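Alpha-amylase (Eisenia fetida, PDB 6M4K) probably catalyses the endohydrolysis of (1->4)-alpha-D-glucosidic linkages in polysaccharides, as a calcium- and chloride-dependent alpha-amylase of glycoside hydrolase family 13. Local coordinates at residues I19-E24 and R341-Y346; F23-T28 and G380-E385; F298-D303 and I316-E321; N41-Q46 and Y97-G102. All blocks are in the same frame, centred on the assembly; numbering follows the deposited sequence.

Contact 1: residues I19-E24 and R341-Y346; sequences IVHLFE and RLMSSY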
# COMPACT_ATOMS: atom_id res chain seq x y z
N ILE A 19 -5.37 -0.53 -5.88
CA ILE A 19 -5.96 -0.22 -4.58
C ILE A 19 -5.22 0.97 -3.95
O ILE A 19 -4.13 1.36 -4.37
CB ILE A 19 -6.01 -1.44 -3.66
CG1 ILE A 19 -4.60 -1.91 -3.34
CG2 ILE A 19 -6.81 -2.58 -4.34
CD1 ILE A 19 -4.55 -2.97 -2.24
N VAL A 20 -5.87 1.57 -2.95
CA VAL A 20 -5.38 2.80 -2.32
C VAL A 20 -5.39 2.62 -0.81
O VAL A 20 -6.39 2.17 -0.24
CB VAL A 20 -6.23 4.02 -2.70
CG1 VAL A 20 -5.71 5.28 -2.01
CG2 VAL A 20 -6.28 4.20 -4.20
N HIS A 21 -4.31 3.02 -0.14
CA HIS A 21 -4.29 3.04 1.32
C HIS A 21 -4.76 4.41 1.79
O HIS A 21 -4.01 5.39 1.68
CB HIS A 21 -2.88 2.78 1.82
CG HIS A 21 -2.79 2.67 3.30
ND1 HIS A 21 -1.59 2.72 3.97
CD2 HIS A 21 -3.74 2.46 4.24
CE1 HIS A 21 -1.81 2.57 5.27
NE2 HIS A 21 -3.10 2.41 5.46
N LEU A 22 -5.99 4.49 2.28
CA LEU A 22 -6.53 5.75 2.80
C LEU A 22 -6.15 5.85 4.28
O LEU A 22 -6.95 5.63 5.20
CB LEU A 22 -8.02 5.85 2.53
CG LEU A 22 -8.42 5.92 1.05
CD1 LEU A 22 -9.94 6.00 0.92
CD2 LEU A 22 -7.78 7.11 0.36
N PHE A 23 -4.87 6.18 4.50
CA PHE A 23 -4.24 6.08 5.81
C PHE A 23 -4.87 7.06 6.80
O PHE A 23 -4.88 8.28 6.56
CB PHE A 23 -2.75 6.38 5.61
CG PHE A 23 -1.92 6.42 6.86
CD1 PHE A 23 -1.88 5.36 7.75
CD2 PHE A 23 -1.10 7.53 7.11
CE1 PHE A 23 -1.07 5.39 8.89
CE2 PHE A 23 -0.29 7.57 8.25
CZ PHE A 23 -0.28 6.51 9.13
N GLU A 24 -5.42 6.53 7.89
CA GLU A 24 -6.06 7.30 8.96
C GLU A 24 -7.32 8.03 8.52
O GLU A 24 -7.85 8.86 9.29
CB GLU A 24 -5.09 8.25 9.68
CG GLU A 24 -4.06 7.56 10.56
CD GLU A 24 -4.56 7.25 11.97
OE1 GLU A 24 -5.78 7.37 12.24
OE2 GLU A 24 -3.72 6.90 12.81
N ARG A 341 -0.61 -0.92 -5.09
CA ARG A 341 -1.27 -0.12 -4.08
C ARG A 341 -0.64 1.27 -4.08
O ARG A 341 0.60 1.39 -4.06
CB ARG A 341 -1.10 -0.77 -2.70
CG ARG A 341 -1.76 0.01 -1.56
CD ARG A 341 -1.44 -0.59 -0.20
NE ARG A 341 -0.02 -0.45 0.12
CZ ARG A 341 0.62 -1.14 1.07
NH1 ARG A 341 -0.02 -2.02 1.81
NH2 ARG A 341 1.92 -0.95 1.28
N LEU A 342 -1.47 2.30 -4.11
CA LEU A 342 -1.01 3.68 -3.96
C LEU A 342 -1.23 4.15 -2.53
O LEU A 342 -2.32 4.00 -1.98
CB LEU A 342 -1.77 4.62 -4.89
CG LEU A 342 -1.83 4.29 -6.38
CD1 LEU A 342 -2.41 5.46 -7.17
CD2 LEU A 342 -0.46 3.94 -6.92
N MET A 343 -0.20 4.74 -1.94
CA MET A 343 -0.35 5.40 -0.66
C MET A 343 -1.18 6.67 -0.82
O MET A 343 -1.12 7.36 -1.84
CB MET A 343 1.05 5.78 -0.16
CG MET A 343 1.08 6.49 1.19
SD MET A 343 0.40 5.42 2.46
CE MET A 343 0.37 6.59 3.83
N SER A 344 -1.98 6.98 0.20
CA SER A 344 -2.66 8.26 0.30
C SER A 344 -2.41 8.82 1.69
O SER A 344 -2.78 8.19 2.69
CB SER A 344 -4.16 8.14 0.01
OG SER A 344 -4.70 9.43 -0.28
N SER A 345 -1.76 9.98 1.75
CA SER A 345 -1.09 10.45 2.95
C SER A 345 -1.73 11.71 3.54
O SER A 345 -2.52 12.41 2.89
CB SER A 345 0.37 10.81 2.64
OG SER A 345 1.01 9.75 1.96
N TYR A 346 -1.31 12.01 4.76
CA TYR A 346 -1.51 13.33 5.34
C TYR A 346 -0.16 14.00 5.57
O TYR A 346 0.87 13.35 5.72
CB TYR A 346 -2.34 13.26 6.62
CG TYR A 346 -1.76 12.44 7.77
CD1 TYR A 346 -0.75 12.97 8.57
CD2 TYR A 346 -2.24 11.17 8.07
CE1 TYR A 346 -0.23 12.26 9.63
CE2 TYR A 346 -1.73 10.45 9.14
CZ TYR A 346 -0.73 10.99 9.92
OH TYR A 346 -0.24 10.28 10.99
O HOH W 1 -4.14 9.95 4.41
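Ile19 O accepts the backbone N-H of Leu342, 2.8 Å from Leu342 N. Ile19 CG1 sits between the backbone N and the carbonyl carbon (chi1 64°), which brings CG1 and CD1 against CB and CG of Arg341. The guanidinium of Arg341 is bound further on by Gln46. Val20 faces the other way, and its CG1 touches Ser344 CB at 3.8 Å. His21 N donates to Leu342 O at 2.9 Å. On the face shared by Ile19 and Arg341, the His21 ring lies alongside Met343, ND1 3.7 Å from SD, with the sulfur oblique to the ring. Beyond this point the backbone pairing slackens: Ser344 N bonds His21 O only weakly. Leu22, the centre of an inverse gamma turn, sets CD2 against Ser344 CB; Ser344 OG is bonded to His386. Phe23 N makes a weak bond to Ser344 O, and a water donates to both Phe23 O and Ser344 O. Phe23 CB meets Met343 CE at 3.6 Å. The Phe23 and Tyr346 rings are nearly parallel (6°) but slid apart, with CE2 to CE2 at 3.3 Å. Glu24 CG covers one face of the Phe23 ring and reaches the Tyr346 edge, while its carboxylate pairs with Arg66. Parallel strands 19-22 and 339-344, the first and last of eight, close the TIM barrel here.

Contact 2: residues F23-T28 and G380-E385; sequences FEWKWT and GEWICE. With SO4 (sulfate ion), chain G.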
# COMPACT_ATOMS: atom_id res chain seq x y z
N PHE A 23 -4.87 6.18 4.50
CA PHE A 23 -4.24 6.08 5.81
C PHE A 23 -4.87 7.06 6.80
O PHE A 23 -4.88 8.28 6.56
CB PHE A 23 -2.75 6.38 5.61
CG PHE A 23 -1.92 6.42 6.86
CD1 PHE A 23 -1.88 5.36 7.75
CD2 PHE A 23 -1.10 7.53 7.11
CE1 PHE A 23 -1.07 5.39 8.89
CE2 PHE A 23 -0.29 7.57 8.25
CZ PHE A 23 -0.28 6.51 9.13
N GLU A 24 -5.42 6.53 7.89
CA GLU A 24 -6.06 7.30 8.96
C GLU A 24 -7.32 8.03 8.52
O GLU A 24 -7.85 8.86 9.29
CB GLU A 24 -5.09 8.25 9.68
CG GLU A 24 -4.06 7.56 10.56
CD GLU A 24 -4.56 7.25 11.97
OE1 GLU A 24 -5.78 7.37 12.24
OE2 GLU A 24 -3.72 6.90 12.81
N TRP A 25 -7.86 7.75 7.34
CA TRP A 25 -9.15 8.32 6.98
C TRP A 25 -10.26 7.74 7.86
O TRP A 25 -10.27 6.54 8.18
CB TRP A 25 -9.50 8.05 5.52
CG TRP A 25 -8.72 8.85 4.52
CD1 TRP A 25 -7.38 9.16 4.55
CD2 TRP A 25 -9.23 9.43 3.31
NE1 TRP A 25 -7.03 9.90 3.44
CE2 TRP A 25 -8.16 10.09 2.67
CE3 TRP A 25 -10.49 9.47 2.72
CZ2 TRP A 25 -8.32 10.77 1.47
CZ3 TRP A 25 -10.65 10.15 1.52
CH2 TRP A 25 -9.57 10.78 0.91
N LYS A 26 -11.21 8.60 8.23
CA LYS A 26 -12.41 8.17 8.94
C LYS A 26 -13.34 7.38 8.01
O LYS A 26 -13.35 7.56 6.79
CB LYS A 26 -13.19 9.37 9.48
CG LYS A 26 -12.50 10.11 10.62
CD LYS A 26 -13.39 11.21 11.20
CE LYS A 26 -13.65 12.31 10.18
NZ LYS A 26 -14.27 13.50 10.85
N TRP A 27 -14.16 6.52 8.62
CA TRP A 27 -15.07 5.69 7.83
C TRP A 27 -16.05 6.54 7.03
O TRP A 27 -16.36 6.21 5.88
CB TRP A 27 -15.82 4.71 8.72
CG TRP A 27 -14.98 3.86 9.63
CD1 TRP A 27 -15.34 3.39 10.85
CD2 TRP A 27 -13.65 3.35 9.38
NE1 TRP A 27 -14.33 2.64 11.40
CE2 TRP A 27 -13.28 2.60 10.52
CE3 TRP A 27 -12.72 3.48 8.34
CZ2 TRP A 27 -12.04 1.97 10.64
CZ3 TRP A 27 -11.49 2.86 8.46
CH2 TRP A 27 -11.16 2.11 9.60
N THR A 28 -16.55 7.64 7.61
CA THR A 28 -17.48 8.46 6.85
C THR A 28 -16.82 9.07 5.62
O THR A 28 -17.47 9.22 4.58
CB THR A 28 -18.05 9.57 7.72
OG1 THR A 28 -16.97 10.30 8.33
CG2 THR A 28 -18.96 8.98 8.80
N GLY A 380 -3.27 21.32 2.13
CA GLY A 380 -2.05 21.36 2.91
C GLY A 380 -2.00 20.37 4.05
O GLY A 380 -0.95 20.23 4.69
N GLU A 381 -3.11 19.71 4.36
CA GLU A 381 -3.17 18.71 5.41
C GLU A 381 -3.39 17.31 4.88
O GLU A 381 -2.73 16.38 5.34
CB GLU A 381 -4.26 19.06 6.43
CG GLU A 381 -4.09 20.46 7.01
CD GLU A 381 -5.24 20.87 7.90
OE1 GLU A 381 -5.49 20.18 8.91
OE2 GLU A 381 -5.89 21.89 7.59
N TRP A 382 -4.32 17.14 3.94
CA TRP A 382 -4.53 15.85 3.28
C TRP A 382 -3.89 15.90 1.90
O TRP A 382 -4.21 16.77 1.09
CB TRP A 382 -6.03 15.57 3.19
CG TRP A 382 -6.69 15.50 4.52
CD1 TRP A 382 -7.36 16.52 5.18
CD2 TRP A 382 -6.75 14.36 5.41
NE1 TRP A 382 -7.82 16.07 6.39
CE2 TRP A 382 -7.47 14.76 6.55
CE3 TRP A 382 -6.27 13.04 5.33
CZ2 TRP A 382 -7.72 13.88 7.61
CZ3 TRP A 382 -6.52 12.18 6.39
CH2 TRP A 382 -7.24 12.60 7.51
N ILE A 383 -2.98 14.95 1.64
CA ILE A 383 -2.22 14.97 0.39
C ILE A 383 -3.04 14.43 -0.77
O ILE A 383 -2.98 14.96 -1.89
CB ILE A 383 -0.90 14.20 0.58
CG1 ILE A 383 -0.12 14.75 1.79
CG2 ILE A 383 -0.06 14.23 -0.71
CD1 ILE A 383 0.21 16.26 1.71
N CYS A 384 -3.77 13.34 -0.54
CA CYS A 384 -4.66 12.73 -1.54
C CYS A 384 -3.95 12.38 -2.85
O CYS A 384 -4.42 12.73 -3.93
CB CYS A 384 -5.88 13.61 -1.81
SG CYS A 384 -6.94 13.84 -0.37
N GLU A 385 -2.82 11.68 -2.74
CA GLU A 385 -2.07 11.28 -3.93
C GLU A 385 -2.94 10.58 -4.96
O GLU A 385 -2.72 10.71 -6.17
CB GLU A 385 -0.92 10.34 -3.54
CG GLU A 385 0.21 10.96 -2.73
CD GLU A 385 0.04 10.79 -1.23
OE1 GLU A 385 -1.08 11.02 -0.72
OE2 GLU A 385 1.02 10.42 -0.57
S SO4 G . -17.37 11.52 11.83
O1 SO4 G . -16.91 10.36 12.57
O2 SO4 G . -17.09 11.28 10.42
O3 SO4 G . -16.61 12.70 12.24
O4 SO4 G . -18.80 11.71 12.05
O HOH W 2 -4.89 11.56 1.67
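Trp25 meets Trp382 and Cys384 through successive atoms of its indole. From CB, CG lies anti to the carbonyl carbon (chi1 -73°), which brings the ring up to Trp382. CD1 comes first, 3.6 Å from Trp382 CZ3. NE1 follows, 3.7 Å from Trp382 CE3. The edge of Trp382 points at the face of the Trp25 five-membered ring, a T-shaped pair with planes at 74° and centroids 5.0 Å apart. NE1 also donates in the ring plane to a water, at 3.2 Å, and the same water accepts from Cys384 N at 3.1 Å. At the far end, CZ2 meets Cys384 SG at 3.8 Å, the sulfur lying at the ring edge; a disulfide to Cys377 fixes that sulfur. Next in the chain, Lys26 at the helix N-cap position sends NZ to O3 of a sulfate ion, probably from the crystallisation liquor (2.8 Å), and also to Asp374 and Thr372 O. A methionine in place of Lys26 would probably leave the Asp374 carboxylate without this charged mate and the sulfate without this donor. The contact itself is aromatic and sulfur packing without direct polar bonds, and one water serves the two buried N-H groups.

Contact 3: residues F298-D303 and I316-E321; sequences FIDNHD and ILTFFE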
# COMPACT_ATOMS: atom_id res chain seq x y z
N PHE A 298 4.27 -1.20 -4.28
CA PHE A 298 3.96 0.16 -3.85
C PHE A 298 5.26 0.95 -3.80
O PHE A 298 6.33 0.39 -3.53
CB PHE A 298 3.28 0.18 -2.46
CG PHE A 298 4.01 -0.62 -1.42
CD1 PHE A 298 3.84 -2.00 -1.35
CD2 PHE A 298 4.92 -0.03 -0.55
CE1 PHE A 298 4.54 -2.77 -0.44
CE2 PHE A 298 5.61 -0.80 0.39
CZ PHE A 298 5.43 -2.18 0.43
N ILE A 299 5.16 2.26 -4.04
CA ILE A 299 6.34 3.12 -3.96
C ILE A 299 6.72 3.40 -2.51
O ILE A 299 7.90 3.33 -2.14
CB ILE A 299 6.12 4.41 -4.77
CG1 ILE A 299 5.87 4.06 -6.25
CG2 ILE A 299 7.32 5.37 -4.62
CD1 ILE A 299 6.93 3.17 -6.90
N ASP A 300 5.73 3.73 -1.68
CA ASP A 300 5.96 3.97 -0.26
C ASP A 300 4.76 3.46 0.52
O ASP A 300 3.69 3.21 -0.04
CB ASP A 300 6.27 5.46 0.07
CG ASP A 300 5.10 6.40 -0.17
OD1 ASP A 300 4.23 6.14 -1.03
OD2 ASP A 300 5.05 7.46 0.51
N ASN A 301 4.95 3.29 1.83
CA ASN A 301 3.86 2.98 2.75
C ASN A 301 3.95 3.93 3.95
O ASN A 301 4.81 4.83 4.01
CB ASN A 301 3.82 1.49 3.14
CG ASN A 301 4.88 1.11 4.17
OD1 ASN A 301 5.79 1.89 4.47
ND2 ASN A 301 4.75 -0.10 4.72
N HIS A 302 3.06 3.73 4.92
CA HIS A 302 2.97 4.67 6.03
C HIS A 302 4.20 4.63 6.92
O HIS A 302 4.56 5.64 7.54
CB HIS A 302 1.69 4.39 6.83
CG HIS A 302 1.67 3.06 7.51
ND1 HIS A 302 1.29 1.89 6.88
CD2 HIS A 302 1.99 2.71 8.78
CE1 HIS A 302 1.39 0.89 7.73
NE2 HIS A 302 1.81 1.36 8.89
N ASP A 303 4.88 3.48 6.98
CA ASP A 303 6.07 3.33 7.81
C ASP A 303 7.28 3.94 7.14
O ASP A 303 8.01 4.73 7.76
CB ASP A 303 6.40 1.85 8.02
CG ASP A 303 5.52 1.18 9.02
OD1 ASP A 303 5.15 1.81 10.04
OD2 ASP A 303 5.21 -0.02 8.79
N ILE A 316 13.56 5.78 -0.34
CA ILE A 316 12.12 5.77 -0.60
C ILE A 316 11.66 7.13 -1.12
O ILE A 316 12.08 8.18 -0.62
CB ILE A 316 11.37 5.35 0.68
CG1 ILE A 316 11.77 3.93 1.12
CG2 ILE A 316 9.86 5.44 0.47
CD1 ILE A 316 11.55 2.86 0.05
N LEU A 317 10.79 7.11 -2.12
CA LEU A 317 10.17 8.33 -2.62
C LEU A 317 8.77 8.49 -2.04
O LEU A 317 8.03 7.52 -1.86
CB LEU A 317 10.10 8.30 -4.15
CG LEU A 317 11.46 8.44 -4.83
CD1 LEU A 317 11.38 8.08 -6.31
CD2 LEU A 317 11.99 9.87 -4.63
N THR A 318 8.43 9.74 -1.71
CA THR A 318 7.18 10.07 -1.04
C THR A 318 6.68 11.39 -1.61
O THR A 318 7.33 12.01 -2.45
CB THR A 318 7.39 10.26 0.46
OG1 THR A 318 8.07 11.51 0.69
CG2 THR A 318 8.23 9.15 1.05
N PHE A 319 5.51 11.82 -1.13
CA PHE A 319 4.95 13.09 -1.59
C PHE A 319 5.87 14.28 -1.29
O PHE A 319 5.71 15.34 -1.91
CB PHE A 319 3.55 13.33 -1.00
CG PHE A 319 3.53 13.58 0.48
CD1 PHE A 319 3.64 14.88 0.97
CD2 PHE A 319 3.37 12.54 1.38
CE1 PHE A 319 3.62 15.13 2.33
CE2 PHE A 319 3.34 12.79 2.74
CZ PHE A 319 3.47 14.09 3.22
N PHE A 320 6.83 14.13 -0.37
CA PHE A 320 7.80 15.20 -0.14
C PHE A 320 8.76 15.36 -1.32
O PHE A 320 9.39 16.42 -1.44
CB PHE A 320 8.57 14.94 1.16
CG PHE A 320 7.81 15.31 2.41
CD1 PHE A 320 7.62 16.63 2.76
CD2 PHE A 320 7.32 14.32 3.25
CE1 PHE A 320 6.93 16.97 3.91
CE2 PHE A 320 6.63 14.65 4.40
CZ PHE A 320 6.44 15.97 4.74
N GLU A 321 8.91 14.35 -2.17
CA GLU A 321 9.70 14.44 -3.38
C GLU A 321 8.76 14.24 -4.56
O GLU A 321 8.87 13.27 -5.32
CB GLU A 321 10.81 13.38 -3.38
CG GLU A 321 11.76 13.44 -2.17
CD GLU A 321 11.19 12.76 -0.93
OE1 GLU A 321 10.50 11.72 -1.07
OE2 GLU A 321 11.42 13.26 0.20
O HOH W 3 10.26 4.50 -3.27
O HOH W 4 3.77 9.75 -0.20
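The Asp300 carboxylate sets OD2 beside Thr318, 3.6 Å from its CG2, and the two side chains cross at about a right angle. A water donates to Asp300 OD2 at 2.7 Å and accepts from Phe319 N. Gln305 also bonds OD2, and Tyr325 OH holds OD1, so both oxygens are anchored. The same water lies at the edge of the Phe319 ring, in its plane. One face of that ring takes Phe320 CD2, offset toward the rim. In return Phe319 CE1 stands over the centre of the Phe320 ring, 3.6 Å above its plane, while Thr318 OG1 lies in plane at the Phe320 edge. Arg350 adds a cation-pi contact to Phe320. Both segments belong to the long loop between the seventh barrel strand, 295-297, and helix 322-334; the run FIDNHD within it matches the fourth conserved sequence region of family 13. Asp300 CG sits between its backbone N and carbonyl carbon (chi1 67°), which puts OD2 next to Thr318 CB as well. Asp300 CB rests against Ile316 CG2, at 3.6 Å, and Leu317 O, at 3.3 Å. Leu317 O is buried here and has no hydrogen-bond partner in the model. Ile299 and Leu317 lie side by side, pointing the same way, CG2 to CB 4.1 Å. A second water donates to Ile299 O at 2.9 Å and accepts from Leu317 N. Thr318 OG1 accepts from Phe320 N in an ST turn. Glu321, at the N-cap position of helix 322-334, folds back so that OE1 accepts Thr318 N at 2.9 Å.

Contact 4: residues N41-Q46 and Y97-G102; sequences NYCGVQ and YIYVDG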
# COMPACT_ATOMS: atom_id res chain seq x y z
N ASN A 41 -12.18 4.20 -11.37
CA ASN A 41 -11.86 2.81 -11.65
C ASN A 41 -10.67 2.30 -10.83
O ASN A 41 -9.83 1.54 -11.32
CB ASN A 41 -11.75 2.54 -13.15
CG ASN A 41 -13.10 2.58 -13.80
OD1 ASN A 41 -13.99 1.82 -13.42
ND2 ASN A 41 -13.30 3.52 -14.71
N TYR A 42 -10.64 2.69 -9.56
CA TYR A 42 -9.85 2.00 -8.56
C TYR A 42 -10.66 0.82 -8.03
O TYR A 42 -11.89 0.86 -7.99
CB TYR A 42 -9.55 2.94 -7.40
CG TYR A 42 -8.50 4.00 -7.67
CD1 TYR A 42 -7.17 3.75 -7.42
CD2 TYR A 42 -8.85 5.26 -8.14
CE1 TYR A 42 -6.19 4.72 -7.60
CE2 TYR A 42 -7.88 6.25 -8.34
CZ TYR A 42 -6.56 5.96 -8.07
OH TYR A 42 -5.56 6.91 -8.24
N CYS A 43 -9.96 -0.24 -7.61
CA CYS A 43 -10.66 -1.46 -7.18
C CYS A 43 -11.01 -1.50 -5.70
O CYS A 43 -11.98 -2.17 -5.33
CB CYS A 43 -9.79 -2.68 -7.47
SG CYS A 43 -10.42 -4.27 -6.78
N GLY A 44 -10.25 -0.84 -4.84
CA GLY A 44 -10.48 -1.04 -3.42
C GLY A 44 -9.57 -0.18 -2.57
O GLY A 44 -8.69 0.53 -3.07
N VAL A 45 -9.79 -0.29 -1.26
CA VAL A 45 -9.20 0.60 -0.26
C VAL A 45 -8.67 -0.24 0.89
O VAL A 45 -9.39 -1.07 1.44
CB VAL A 45 -10.25 1.57 0.31
CG1 VAL A 45 -9.68 2.38 1.47
CG2 VAL A 45 -10.75 2.48 -0.78
N GLN A 46 -7.41 -0.01 1.27
CA GLN A 46 -6.89 -0.53 2.52
C GLN A 46 -7.20 0.48 3.62
O GLN A 46 -6.84 1.66 3.50
CB GLN A 46 -5.38 -0.71 2.43
CG GLN A 46 -4.75 -1.32 3.65
CD GLN A 46 -3.27 -1.39 3.53
OE1 GLN A 46 -2.74 -1.96 2.57
NE2 GLN A 46 -2.55 -0.79 4.48
N TYR A 97 -13.86 -2.25 -2.97
CA TYR A 97 -13.83 -3.17 -1.85
C TYR A 97 -12.89 -2.71 -0.73
O TYR A 97 -12.11 -1.77 -0.89
CB TYR A 97 -13.52 -4.59 -2.35
CG TYR A 97 -14.55 -4.99 -3.38
CD1 TYR A 97 -15.91 -4.93 -3.08
CD2 TYR A 97 -14.18 -5.34 -4.67
CE1 TYR A 97 -16.87 -5.25 -4.02
CE2 TYR A 97 -15.15 -5.68 -5.62
CZ TYR A 97 -16.48 -5.63 -5.28
OH TYR A 97 -17.43 -5.95 -6.23
N ILE A 98 -13.00 -3.37 0.42
CA ILE A 98 -12.36 -2.94 1.67
C ILE A 98 -11.41 -4.03 2.14
O ILE A 98 -11.83 -5.17 2.36
CB ILE A 98 -13.41 -2.63 2.75
CG1 ILE A 98 -14.35 -1.51 2.30
CG2 ILE A 98 -12.72 -2.25 4.08
CD1 ILE A 98 -13.69 -0.15 2.06
N TYR A 99 -10.15 -3.65 2.35
CA TYR A 99 -9.14 -4.53 2.94
C TYR A 99 -8.75 -3.97 4.29
O TYR A 99 -8.33 -2.81 4.39
CB TYR A 99 -7.93 -4.65 2.02
CG TYR A 99 -8.35 -4.94 0.60
CD1 TYR A 99 -8.90 -6.16 0.26
CD2 TYR A 99 -8.30 -3.95 -0.37
CE1 TYR A 99 -9.34 -6.41 -1.04
CE2 TYR A 99 -8.74 -4.18 -1.66
CZ TYR A 99 -9.26 -5.42 -1.99
OH TYR A 99 -9.69 -5.65 -3.27
N VAL A 100 -8.90 -4.77 5.32
CA VAL A 100 -8.64 -4.34 6.69
C VAL A 100 -7.18 -4.57 7.04
O VAL A 100 -6.63 -5.65 6.82
CB VAL A 100 -9.57 -5.08 7.66
CG1 VAL A 100 -9.04 -5.02 9.09
CG2 VAL A 100 -10.98 -4.48 7.58
N ASP A 101 -6.55 -3.55 7.62
CA ASP A 101 -5.22 -3.67 8.22
C ASP A 101 -5.38 -4.46 9.52
O ASP A 101 -5.86 -3.95 10.54
CB ASP A 101 -4.68 -2.26 8.46
CG ASP A 101 -3.20 -2.20 8.72
OD1 ASP A 101 -2.62 -3.18 9.22
OD2 ASP A 101 -2.61 -1.12 8.46
N GLY A 102 -5.01 -5.75 9.47
CA GLY A 102 -5.26 -6.67 10.56
C GLY A 102 -4.00 -6.88 11.36
O GLY A 102 -2.97 -7.28 10.82
O HOH W 5 -3.88 0.40 6.75
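Cys43 O accepts from Tyr97 N at 3.0 Å. Tyr97 O then takes Val45 N at 2.8 Å. Val45 O takes Tyr99 N, also 2.8 Å away. Gln46 CA adds a CA-H...O contact to Tyr99 O. On the other side of the strand, Gly44 and Gln46 make backbone hydrogen bonds to Val20. The Tyr99 ring runs back along strand 44-47, CD2 near Val45 O, CE2 4.0 Å from Gly44 CA and OH beside Cys43 SG. Gly44 CA also lies close to Tyr97 O, at 3.1 Å. An alanine in place of Tyr99 would probably open a gap beside Gly44 CA and take the hydroxyl away from Cys43 SG. Gln46 is fully extended and ends near Asp101. Its NE2 donates to a water at 2.9 Å, and the water donates to Asp101 OD2 at 2.6 Å. Gln46 OE1 is bonded to Tyr234; Asp101 OD1 forms a salt bridge with Arg198, and OD2 also bonds Tyr67. The polar ends inside the barrel are thus linked to several other strands. Cys43 is tied to Cys12 by a disulfide. Strands 44-47 and 97-102 are the parallel second and third strands of the TIM barrel.

In the fold
From the N terminus, strand 19-22 opens contact 1 and leads into 23-28, where contact 2 begins; the two share Phe23 and Glu24. Contact 4 closes first, joining the second and third barrel strands across helix 81-93. Contact 3 closes next, a short loop after the seventh strand. These two lie in series, and both fall within the spans of contacts 1 and 2. Contact 1 closes when strand 339-344 returns to the first. Contact 2 overlaps it and closes last, bringing the loop before helix 389-401 back to the loop that enters helix 27-39. Gln46 with Arg341 joins contacts 4 and 1, Ser345 with Glu385 contacts 1 and 2, and Asp300 with Met343 contacts 3 and 1.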